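Local atomic coordinates of restriction endonuclease R.BpuJI (Bacillus pumilus, PDB entry 2VLA), a protein that recognises and binds a specific DNA sequence through this N-terminal helix-turn-helix recognition domain of a larger, probably DNA-cleaving restriction endonuclease. Residues A[54-57]-A[58-62]; A[62-65]-A[66-70]; A[91-94]-A[95-99]. All coordinates share one frame; numbering follows the deposited sequence. Where two conformers were deposited one is given.

Contact 1: residues A[54-57]-A[58-62]. With nucleotides of chain C.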
loop_
_atom_site.group_PDB
_atom_site.type_symbol
_atom_site.label_atom_id
_atom_site.label_comp_id
_atom_site.label_asym_id
_atom_site.label_seq_id
_atom_site.Cartn_x
_atom_site.Cartn_y
_atom_site.Cartn_z
ATOM N N GLU A 54 21.189 -12.888 9.440
ATOM C CA GLU A 54 20.979 -14.122 10.196
ATOM C C GLU A 54 19.626 -14.760 9.894
ATOM O O GLU A 54 19.465 -15.976 10.025
ATOM C CB GLU A 54 21.121 -13.858 11.693
ATOM C CG GLU A 54 22.523 -13.455 12.101
ATOM C CD GLU A 54 23.568 -14.527 11.745
ATOM O OE1 GLU A 54 23.292 -15.733 11.965
ATOM O OE2 GLU A 54 24.658 -14.161 11.245
ATOM N N ILE A 55 18.666 -13.952 9.451
ATOM C CA ILE A 55 17.350 -14.448 9.098
ATOM C C ILE A 55 17.295 -14.873 7.626
ATOM O O ILE A 55 16.692 -15.892 7.282
ATOM C CB ILE A 55 16.264 -13.370 9.344
ATOM C CG1 ILE A 55 16.305 -12.908 10.802
ATOM C CG2 ILE A 55 14.891 -13.911 8.982
ATOM C CD1 ILE A 55 16.039 -14.012 11.799
ATOM N N LEU A 56 17.894 -14.058 6.756
ATOM C CA LEU A 56 17.775 -14.260 5.318
ATOM C C LEU A 56 18.788 -15.298 4.805
ATOM O O LEU A 56 18.536 -15.952 3.816
ATOM C CB LEU A 56 17.941 -12.927 4.576
ATOM C CG LEU A 56 16.817 -11.913 4.747
ATOM C CD1 LEU A 56 17.091 -10.709 3.877
ATOM C CD2 LEU A 56 15.473 -12.545 4.400
ATOM N N GLY A 57 19.926 -15.417 5.484
ATOM C CA GLY A 57 20.933 -16.430 5.136
ATOM C C GLY A 57 22.246 -15.800 4.707
ATOM O O GLY A 57 22.261 -14.706 4.132
ATOM N N GLU A 58 23.338 -16.530 4.893
ATOM C CA GLU A 58 24.688 -15.964 4.760
ATOM C C GLU A 58 25.058 -15.604 3.305
ATOM O O GLU A 58 25.981 -14.840 3.069
ATOM C CB GLU A 58 25.723 -16.946 5.328
ATOM C CG GLU A 58 25.875 -18.214 4.514
ATOM C CD GLU A 58 26.832 -19.213 5.147
ATOM O OE1 GLU A 58 27.587 -18.825 6.066
ATOM O OE2 GLU A 58 26.823 -20.384 4.724
ATOM N N GLU A 59 24.296 -16.134 2.364
ATOM C CA GLU A 59 24.555 -15.924 0.952
ATOM C C GLU A 59 23.931 -14.613 0.432
ATOM O O GLU A 59 24.211 -14.192 -0.680
ATOM C CB GLU A 59 24.017 -17.109 0.151
ATOM C CG GLU A 59 22.496 -17.324 0.281
ATOM C CD GLU A 59 22.074 -17.915 1.642
ATOM O OE1 GLU A 59 22.749 -17.657 2.652
ATOM O OE2 GLU A 59 21.050 -18.613 1.684
ATOM N N THR A 60 23.106 -13.980 1.264
ATOM C CA THR A 60 22.374 -12.741 0.883
ATOM C C THR A 60 23.358 -11.606 0.606
ATOM O O THR A 60 24.235 -11.329 1.417
ATOM C CB THR A 60 21.426 -12.333 2.010
ATOM O OG1 THR A 60 20.579 -13.439 2.349
ATOM C CG2 THR A 60 20.546 -11.124 1.591
ATOM N N THR A 61 23.199 -10.940 -0.537
ATOM C CA THR A 61 24.048 -9.809 -0.867
ATOM C C THR A 61 23.739 -8.591 0.001
ATOM O O THR A 61 22.607 -8.416 0.489
ATOM C CB THR A 61 23.912 -9.391 -2.353
ATOM O OG1 THR A 61 22.579 -8.910 -2.604
ATOM C CG2 THR A 61 24.273 -10.572 -3.303
ATOM N N LYS A 62 24.714 -7.708 0.129
ATOM C CA LYS A 62 24.491 -6.425 0.796
ATOM C C LYS A 62 23.362 -5.654 0.144
ATOM O O LYS A 62 22.583 -5.013 0.822
ATOM C CB LYS A 62 25.755 -5.584 0.780
ATOM C CG LYS A 62 25.568 -4.207 1.407
ATOM C CD LYS A 62 26.876 -3.477 1.533
ATOM C CE LYS A 62 26.671 -2.067 2.070
ATOM N NZ LYS A 62 26.064 -1.182 1.052
ATOM P P DG C 6 20.896 -12.043 -4.035
ATOM O OP1 DG C 6 21.794 -13.217 -4.352
ATOM O OP2 DG C 6 21.015 -11.373 -2.730
ATOM O "O5'" DG C 6 21.052 -10.898 -5.151
ATOM C "C5'" DG C 6 21.019 -11.237 -6.507
ATOM C "C4'" DG C 6 20.931 -10.009 -7.338
ATOM O "O4'" DG C 6 19.605 -9.448 -7.132
ATOM C "C3'" DG C 6 21.903 -8.870 -6.994
ATOM O "O3'" DG C 6 22.280 -8.214 -8.183
ATOM C "C2'" DG C 6 21.052 -7.936 -6.158
ATOM C "C1'" DG C 6 19.724 -8.061 -6.906
ATOM N N9 DG C 6 18.541 -7.554 -6.234
ATOM C C8 DG C 6 18.346 -7.364 -4.906
ATOM N N7 DG C 6 17.162 -6.846 -4.634
ATOM C C5 DG C 6 16.560 -6.698 -5.870
ATOM C C6 DG C 6 15.299 -6.174 -6.236
ATOM O O6 DG C 6 14.433 -5.730 -5.458
ATOM N N1 DG C 6 15.103 -6.189 -7.602
ATOM C C2 DG C 6 15.999 -6.675 -8.529
ATOM N N2 DG C 6 15.607 -6.627 -9.802
ATOM N N3 DG C 6 17.187 -7.161 -8.196
ATOM C C4 DG C 6 17.405 -7.127 -6.867
#

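Contact 2: residues A[62-65]-A[66-70]. With nucleotides of chain B; nucleotides of chain C.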
loop_
_atom_site.group_PDB
_atom_site.type_symbol
_atom_site.label_atom_id
_atom_site.label_comp_id
_atom_site.label_asym_id
_atom_site.label_seq_id
_atom_site.Cartn_x
_atom_site.Cartn_y
_atom_site.Cartn_z
ATOM N N LYS A 62 24.714 -7.708 0.129
ATOM C CA LYS A 62 24.491 -6.425 0.796
ATOM C C LYS A 62 23.362 -5.654 0.144
ATOM O O LYS A 62 22.583 -5.013 0.822
ATOM C CB LYS A 62 25.755 -5.584 0.780
ATOM C CG LYS A 62 25.568 -4.207 1.407
ATOM C CD LYS A 62 26.876 -3.477 1.533
ATOM C CE LYS A 62 26.671 -2.067 2.070
ATOM N NZ LYS A 62 26.064 -1.182 1.052
ATOM N N LYS A 63 23.286 -5.699 -1.179
ATOM C CA LYS A 63 22.251 -4.967 -1.905
ATOM C C LYS A 63 20.849 -5.395 -1.430
ATOM O O LYS A 63 19.966 -4.568 -1.203
ATOM C CB LYS A 63 22.394 -5.185 -3.418
ATOM C CG LYS A 63 21.320 -4.459 -4.278
ATOM C CD LYS A 63 21.297 -2.933 -4.022
ATOM C CE LYS A 63 20.489 -2.181 -5.070
ATOM N NZ LYS A 63 21.133 -2.129 -6.376
ATOM N N THR A 64 20.661 -6.687 -1.287
ATOM C CA THR A 64 19.393 -7.226 -0.825
ATOM C C THR A 64 19.097 -6.807 0.590
ATOM O O THR A 64 17.977 -6.398 0.901
ATOM C CB THR A 64 19.411 -8.755 -0.951
ATOM O OG1 THR A 64 19.474 -9.062 -2.331
ATOM C CG2 THR A 64 18.194 -9.410 -0.322
ATOM N N LEU A 65 20.099 -6.883 1.461
ATOM C CA LEU A 65 19.923 -6.426 2.835
ATOM C C LEU A 65 19.523 -4.936 2.871
ATOM O O LEU A 65 18.594 -4.546 3.587
ATOM C CB LEU A 65 21.210 -6.673 3.650
ATOM C CG LEU A 65 21.611 -8.143 3.857
ATOM C CD1 LEU A 65 23.029 -8.211 4.404
ATOM C CD2 LEU A 65 20.629 -8.818 4.787
ATOM N N ASP A 66 20.253 -4.112 2.121
ATOM C CA ASP A 66 19.953 -2.699 2.033
ATOM C C ASP A 66 18.522 -2.480 1.536
ATOM O O ASP A 66 17.785 -1.648 2.071
ATOM C CB ASP A 66 20.933 -2.002 1.059
ATOM C CG ASP A 66 22.341 -1.825 1.637
ATOM O OD1 ASP A 66 22.507 -1.875 2.870
ATOM O OD2 ASP A 66 23.265 -1.570 0.842
ATOM N N ASN A 67 18.125 -3.209 0.514
ATOM C CA ASN A 67 16.797 -3.031 -0.047
ATOM C C ASN A 67 15.703 -3.432 0.962
ATOM O O ASN A 67 14.671 -2.740 1.080
ATOM C CB ASN A 67 16.627 -3.826 -1.354
ATOM C CG ASN A 67 17.363 -3.209 -2.544
ATOM O OD1 ASN A 67 17.777 -2.043 -2.527
ATOM N ND2 ASN A 67 17.429 -3.964 -3.620
ATOM N N HIS A 68 15.903 -4.521 1.697
ATOM C CA HIS A 68 14.972 -4.836 2.778
ATOM C C HIS A 68 14.854 -3.630 3.730
ATOM O O HIS A 68 13.746 -3.233 4.139
ATOM C CB HIS A 68 15.427 -6.074 3.566
ATOM C CG HIS A 68 14.948 -7.365 3.002
ATOM N ND1 HIS A 68 13.927 -8.085 3.579
ATOM C CD2 HIS A 68 15.404 -8.113 1.961
ATOM C CE1 HIS A 68 13.766 -9.216 2.909
ATOM N NE2 HIS A 68 14.632 -9.238 1.905
ATOM N N ARG A 69 15.995 -3.092 4.132
ATOM C CA ARG A 69 16.009 -2.025 5.120
ATOM C C ARG A 69 15.269 -0.809 4.612
ATOM O O ARG A 69 14.399 -0.243 5.318
ATOM C CB ARG A 69 17.437 -1.635 5.468
ATOM C CG ARG A 69 17.549 -0.793 6.700
ATOM C CD ARG A 69 18.968 -0.370 6.977
ATOM N NE ARG A 69 19.455 0.508 5.936
ATOM C CZ ARG A 69 20.339 0.158 5.015
ATOM N NH1 ARG A 69 20.888 -1.041 5.046
ATOM N NH2 ARG A 69 20.680 1.027 4.058
ATOM N N THR A 70 15.591 -0.374 3.399
ATOM C CA THR A 70 15.031 0.879 2.921
ATOM C C THR A 70 13.631 0.715 2.379
ATOM O O THR A 70 12.747 1.516 2.701
ATOM C CB THR A 70 15.934 1.588 1.890
ATOM O OG1 THR A 70 15.932 0.870 0.649
ATOM C CG2 THR A 70 17.368 1.722 2.431
ATOM P P DC B 5 13.974 3.802 -0.641
ATOM O OP1 DC B 5 14.100 4.536 0.635
ATOM O OP2 DC B 5 13.990 2.333 -0.625
ATOM O "O5'" DC B 5 12.692 4.390 -1.401
ATOM C "C5'" DC B 5 11.811 3.562 -2.115
ATOM C "C4'" DC B 5 11.795 3.916 -3.574
ATOM O "O4'" DC B 5 13.126 3.718 -4.137
ATOM C "C3'" DC B 5 10.867 3.080 -4.424
ATOM O "O3'" DC B 5 10.458 3.831 -5.569
ATOM C "C2'" DC B 5 11.792 1.903 -4.754
ATOM C "C1'" DC B 5 13.064 2.672 -5.093
ATOM N N1 DC B 5 14.281 1.856 -5.047
ATOM C C2 DC B 5 15.049 1.660 -6.203
ATOM O O2 DC B 5 14.718 2.238 -7.258
ATOM N N3 DC B 5 16.159 0.863 -6.127
ATOM C C4 DC B 5 16.480 0.273 -4.987
ATOM N N4 DC B 5 17.582 -0.501 -4.963
ATOM C C5 DC B 5 15.717 0.425 -3.813
ATOM C C6 DC B 5 14.636 1.231 -3.882
ATOM P P DC C 5 14.754 -11.000 -1.323
ATOM O OP1 DC C 5 14.808 -11.438 0.067
ATOM O OP2 DC C 5 14.578 -9.547 -1.543
ATOM O "O5'" DC C 5 16.049 -11.485 -2.143
ATOM C "C5'" DC C 5 16.258 -12.869 -2.516
ATOM C "C4'" DC C 5 17.068 -12.843 -3.777
ATOM O "O4'" DC C 5 16.224 -12.367 -4.885
ATOM C "C3'" DC C 5 18.254 -11.882 -3.711
ATOM O "O3'" DC C 5 19.395 -12.563 -4.272
ATOM C "C2'" DC C 5 17.876 -10.701 -4.571
ATOM C "C1'" DC C 5 16.840 -11.253 -5.519
ATOM N N1 DC C 5 15.691 -10.328 -5.841
ATOM C C2 DC C 5 15.249 -10.258 -7.151
ATOM O O2 DC C 5 15.871 -10.849 -8.056
ATOM N N3 DC C 5 14.160 -9.486 -7.459
ATOM C C4 DC C 5 13.509 -8.898 -6.470
ATOM N N4 DC C 5 12.420 -8.172 -6.793
ATOM C C5 DC C 5 13.936 -8.957 -5.140
ATOM C C6 DC C 5 14.998 -9.705 -4.842
ATOM P P DG C 6 20.896 -12.043 -4.035
ATOM O OP1 DG C 6 21.794 -13.217 -4.352
ATOM O OP2 DG C 6 21.015 -11.373 -2.730
ATOM O "O5'" DG C 6 21.052 -10.898 -5.151
ATOM C "C5'" DG C 6 21.019 -11.237 -6.507
ATOM C "C4'" DG C 6 20.931 -10.009 -7.338
ATOM O "O4'" DG C 6 19.605 -9.448 -7.132
ATOM C "C3'" DG C 6 21.903 -8.870 -6.994
ATOM O "O3'" DG C 6 22.280 -8.214 -8.183
ATOM C "C2'" DG C 6 21.052 -7.936 -6.158
ATOM C "C1'" DG C 6 19.724 -8.061 -6.906
ATOM N N9 DG C 6 18.541 -7.554 -6.234
ATOM C C8 DG C 6 18.346 -7.364 -4.906
ATOM N N7 DG C 6 17.162 -6.846 -4.634
ATOM C C5 DG C 6 16.560 -6.698 -5.870
ATOM C C6 DG C 6 15.299 -6.174 -6.236
ATOM O O6 DG C 6 14.433 -5.730 -5.458
ATOM N N1 DG C 6 15.103 -6.189 -7.602
ATOM C C2 DG C 6 15.999 -6.675 -8.529
ATOM N N2 DG C 6 15.607 -6.627 -9.802
ATOM N N3 DG C 6 17.187 -7.161 -8.196
ATOM C C4 DG C 6 17.405 -7.127 -6.867
#

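Contact 3: residues A[91-94]-A[95-99]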
loop_
_atom_site.group_PDB
_atom_site.type_symbol
_atom_site.label_atom_id
_atom_site.label_comp_id
_atom_site.label_asym_id
_atom_site.label_seq_id
_atom_site.Cartn_x
_atom_site.Cartn_y
_atom_site.Cartn_z
ATOM N N GLY A 91 5.900 4.734 15.502
ATOM C CA GLY A 91 4.700 4.396 16.274
ATOM C C GLY A 91 4.154 3.010 15.910
ATOM O O GLY A 91 3.687 2.272 16.778
ATOM N N ARG A 92 4.156 2.680 14.624
ATOM C CA ARG A 92 3.611 1.404 14.199
ATOM C C ARG A 92 4.439 0.255 14.749
ATOM O O ARG A 92 3.890 -0.750 15.244
ATOM C CB ARG A 92 3.547 1.319 12.676
ATOM C CG ARG A 92 2.814 0.092 12.186
ATOM C CD ARG A 92 2.686 0.042 10.677
ATOM N NE ARG A 92 1.748 1.055 10.190
ATOM C CZ ARG A 92 2.015 1.940 9.228
ATOM N NH1 ARG A 92 3.208 1.964 8.651
ATOM N NH2 ARG A 92 1.093 2.803 8.850
ATOM N N THR A 93 5.753 0.420 14.726
ATOM C CA THR A 93 6.642 -0.581 15.307
ATOM C C THR A 93 6.422 -0.684 16.811
ATOM O O THR A 93 6.305 -1.792 17.352
ATOM C CB THR A 93 8.103 -0.252 15.019
ATOM O OG1 THR A 93 8.336 -0.388 13.630
ATOM C CG2 THR A 93 9.072 -1.205 15.791
ATOM N N ASN A 94 6.364 0.473 17.485
ATOM C CA ASN A 94 6.180 0.507 18.929
ATOM C C ASN A 94 4.900 -0.256 19.344
ATOM O O ASN A 94 4.895 -0.981 20.333
ATOM C CB ASN A 94 6.120 1.955 19.434
ATOM C CG ASN A 94 7.487 2.668 19.379
ATOM O OD1 ASN A 94 8.538 2.016 19.360
ATOM N ND2 ASN A 94 7.465 4.002 19.370
ATOM N N LYS A 95 3.824 -0.070 18.597
ATOM C CA LYS A 95 2.566 -0.726 18.923
ATOM C C LYS A 95 2.680 -2.250 18.766
ATOM O O LYS A 95 2.234 -3.006 19.614
ATOM C CB LYS A 95 1.433 -0.176 18.053
ATOM C CG LYS A 95 0.098 -0.859 18.255
ATOM C CD LYS A 95 -1.038 -0.056 17.580
ATOM C CE LYS A 95 -2.372 -0.782 17.701
ATOM N NZ LYS A 95 -2.361 -2.126 17.055
ATOM N N TYR A 96 3.286 -2.685 17.672
ATOM C CA TYR A 96 3.447 -4.109 17.390
ATOM C C TYR A 96 4.344 -4.780 18.433
ATOM O O TYR A 96 4.084 -5.912 18.852
ATOM C CB TYR A 96 4.002 -4.270 15.972
ATOM C CG TYR A 96 4.338 -5.686 15.573
ATOM C CD1 TYR A 96 3.341 -6.650 15.398
ATOM C CD2 TYR A 96 5.654 -6.063 15.343
ATOM C CE1 TYR A 96 3.671 -7.950 15.010
ATOM C CE2 TYR A 96 5.988 -7.360 14.960
ATOM C CZ TYR A 96 5.006 -8.290 14.806
ATOM O OH TYR A 96 5.372 -9.563 14.423
ATOM N N ILE A 97 5.371 -4.063 18.871
ATOM C CA ILE A 97 6.260 -4.543 19.932
ATOM C C ILE A 97 5.448 -4.783 21.241
ATOM O O ILE A 97 5.729 -5.721 21.986
ATOM C CB ILE A 97 7.421 -3.517 20.184
ATOM C CG1 ILE A 97 8.464 -3.570 19.044
ATOM C CG2 ILE A 97 8.073 -3.738 21.559
ATOM C CD1 ILE A 97 9.301 -4.774 19.040
ATOM N N GLU A 98 4.422 -3.964 21.482
ATOM C CA GLU A 98 3.568 -4.145 22.666
ATOM C C GLU A 98 2.482 -5.212 22.477
ATOM O O GLU A 98 2.125 -5.904 23.429
ATOM C CB GLU A 98 2.892 -2.810 23.093
ATOM C CG GLU A 98 3.842 -1.737 23.628
ATOM C CD GLU A 98 4.252 -1.918 25.115
ATOM O OE1 GLU A 98 4.206 -3.050 25.659
ATOM O OE2 GLU A 98 4.640 -0.909 25.729
ATOM N N ASP A 99 1.883 -5.290 21.288
ATOM C CA ASP A 99 0.684 -6.131 21.140
ATOM C C ASP A 99 0.809 -7.379 20.283
ATOM O O ASP A 99 -0.078 -8.226 20.324
ATOM C CB ASP A 99 -0.552 -5.308 20.739
ATOM C CG ASP A 99 -0.495 -4.767 19.319
ATOM O OD1 ASP A 99 0.319 -5.222 18.491
ATOM O OD2 ASP A 99 -1.336 -3.916 19.009
#

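Contact 1: residues A[54-57]-A[58-62]
Two donors of Thr60 share the carbonyl oxygen of Gly57. Thr60 N lies 3.1 Å from Gly57 O and closes a type I beta turn from Gly57 to Thr60; the hydroxyl Thr60 OG1 adds a second, shorter bond of 2.8 Å to Gly57 O. Both come from the same face of the carbonyl plane, the N well above it and OG1 less tilted. OG1 can reach back because it stands beside its own backbone N (chi1 -54°), which turns CG2 the other way. The arrangement is consistent with the turn of the helix-turn-helix: Gly57, the first residue beyond helix 41-56, leaves helical geometry with positive phi, and Thr61 is the N-cap of helix 62-76. From that cap the peptide N and OG1 of Thr61 both bind the OP2 atom of DG6 of chain C, OG1 at 2.9 Å, and tie the start of the helix to the DNA backbone. Packing is slight: Leu56 CB lies 3.5 Å from the Thr60 hydroxyl OG1, and the only methyl contact is Leu56 CD1 to Thr60 CG2 at 4.2 Å. Beyond the turn, Leu56 also packs on Leu65 and His68 of the following helix, and Leu56 and Ile55 on Leu25 of helix 22-36.

Contact 2: residues A[62-65]-A[66-70]
Lys62 and Asp66, one helical turn apart, form a salt bridge in which Lys62 NZ meets the syn lone pair of Asp66 OD2 at 2.8 Å. The lysine chain runs extended to CE and bends only at its last torsion (chi4 -73°), bringing the ammonium down onto the carboxylate. The other oxygen, Asp66 OD1, takes Arg69 NH1 at 2.8 Å on its anti side, close to the guanidinium plane but 27° out of the plane of the carboxylate; Asn49 of helix 41-56 bonds both OD1 and NH1. With each oxygen gripped, the carboxylate is held against rotation.

Helix 62-76 acts as a recognition helix: Lys63 and Asn67 meet base edges in the major groove. Asn67 OD1 accepts from N4 of DC5 of chain B at 2.9 Å, while Asn67 ND2 and Lys63 NZ each bond a guanine O6. Phosphates are held by three side chains. Thr64 OG1 lies 2.8 Å from OP2 of DG6 of chain C. His68 NE2 points almost straight to OP1 of DC5 of chain C at 2.9 Å. On the other strand, Thr70 OG1 is 2.7 Å from OP2 of DC5 of chain B.

Packing along the helix is lighter: Lys63 CE passes 3.7 Å from Asn67 OD1, and Thr64 CG2 meets the His68 ring at CD2. His68 ND1 bonds Tyr29 of helix 22-36, and the ring also packs on Leu52 of helix 41-56, whose Val45 and Phe48 meet Arg69.

Contact 3: residues A[91-94]-A[95-99]
The contact between Gly91-Asn94 and Lys95-Asp99 is local, made within the short helix 91-99, which follows strand 86-89 and lies about 14 Å, at its nearest atom, from the bound DNA. Four successive i to i+4 backbone bonds define it. That from Ile97 N to Thr93 O is 2.9 Å long, whereas the last, Glu98 N to Asn94 O at 3.2 Å, is the most bent of the four (142°).

Side chains add little across the turn. Thr93 and Ile97 lie side by side and point the same way, with CG2 of Thr93 4.1 Å from CG1 of Ile97. That ethyl branch sits beside its own backbone N (chi1 -74°), and Ile97 CG1 passes 3.3 Å from Thr93 O. The hydroxyl of Thr93 is engaged elsewhere, with the carbonyl of Met79.

Near the end of the helix a salt bridge spans one turn: Lys95 NZ meets the syn lone pair of Asp99 OD2 at 2.8 Å. The lysine is extended until a final bend at chi4 (-60°), while Asp99 OD1 receives the backbone N of Asp101, linking the helix end to the chain that follows.

Different sides of the helix face different neighbours. Tyr96 packs on Leu26, Pro27 and Ala30 of helix 22-36, with Ile97 on Asn31 of the same helix; Lys95 touches Ala104 of helix 102-112, where Arg92 forms a salt bridge with Asp108, and Arg92 also makes a cation-pi contact with Tyr277 of helix 263-278.

In the fold
Contacts 1 and 2 are consecutive pieces of one DNA-binding unit: they share Lys62, and their apolar side chains pack together, Thr60 on Leu65 among them. Contact 1 is a surface turn whose polar work is done by backbone and hydroxyl groups, while contact 2 is largely buried once DNA is counted and adds charged pairs and base contacts. Contact 3, whose centre is about 26 Å from that of contact 1 and about 22 Å from that of contact 2, is partly buried and touches neither. Its lysine–aspartate bridge resembles that of contact 2, but its aspartate is not joined to an arginine, and its surroundings are protein. Helix 22-36 is common to all three, meeting Leu56, His68 and Tyr96.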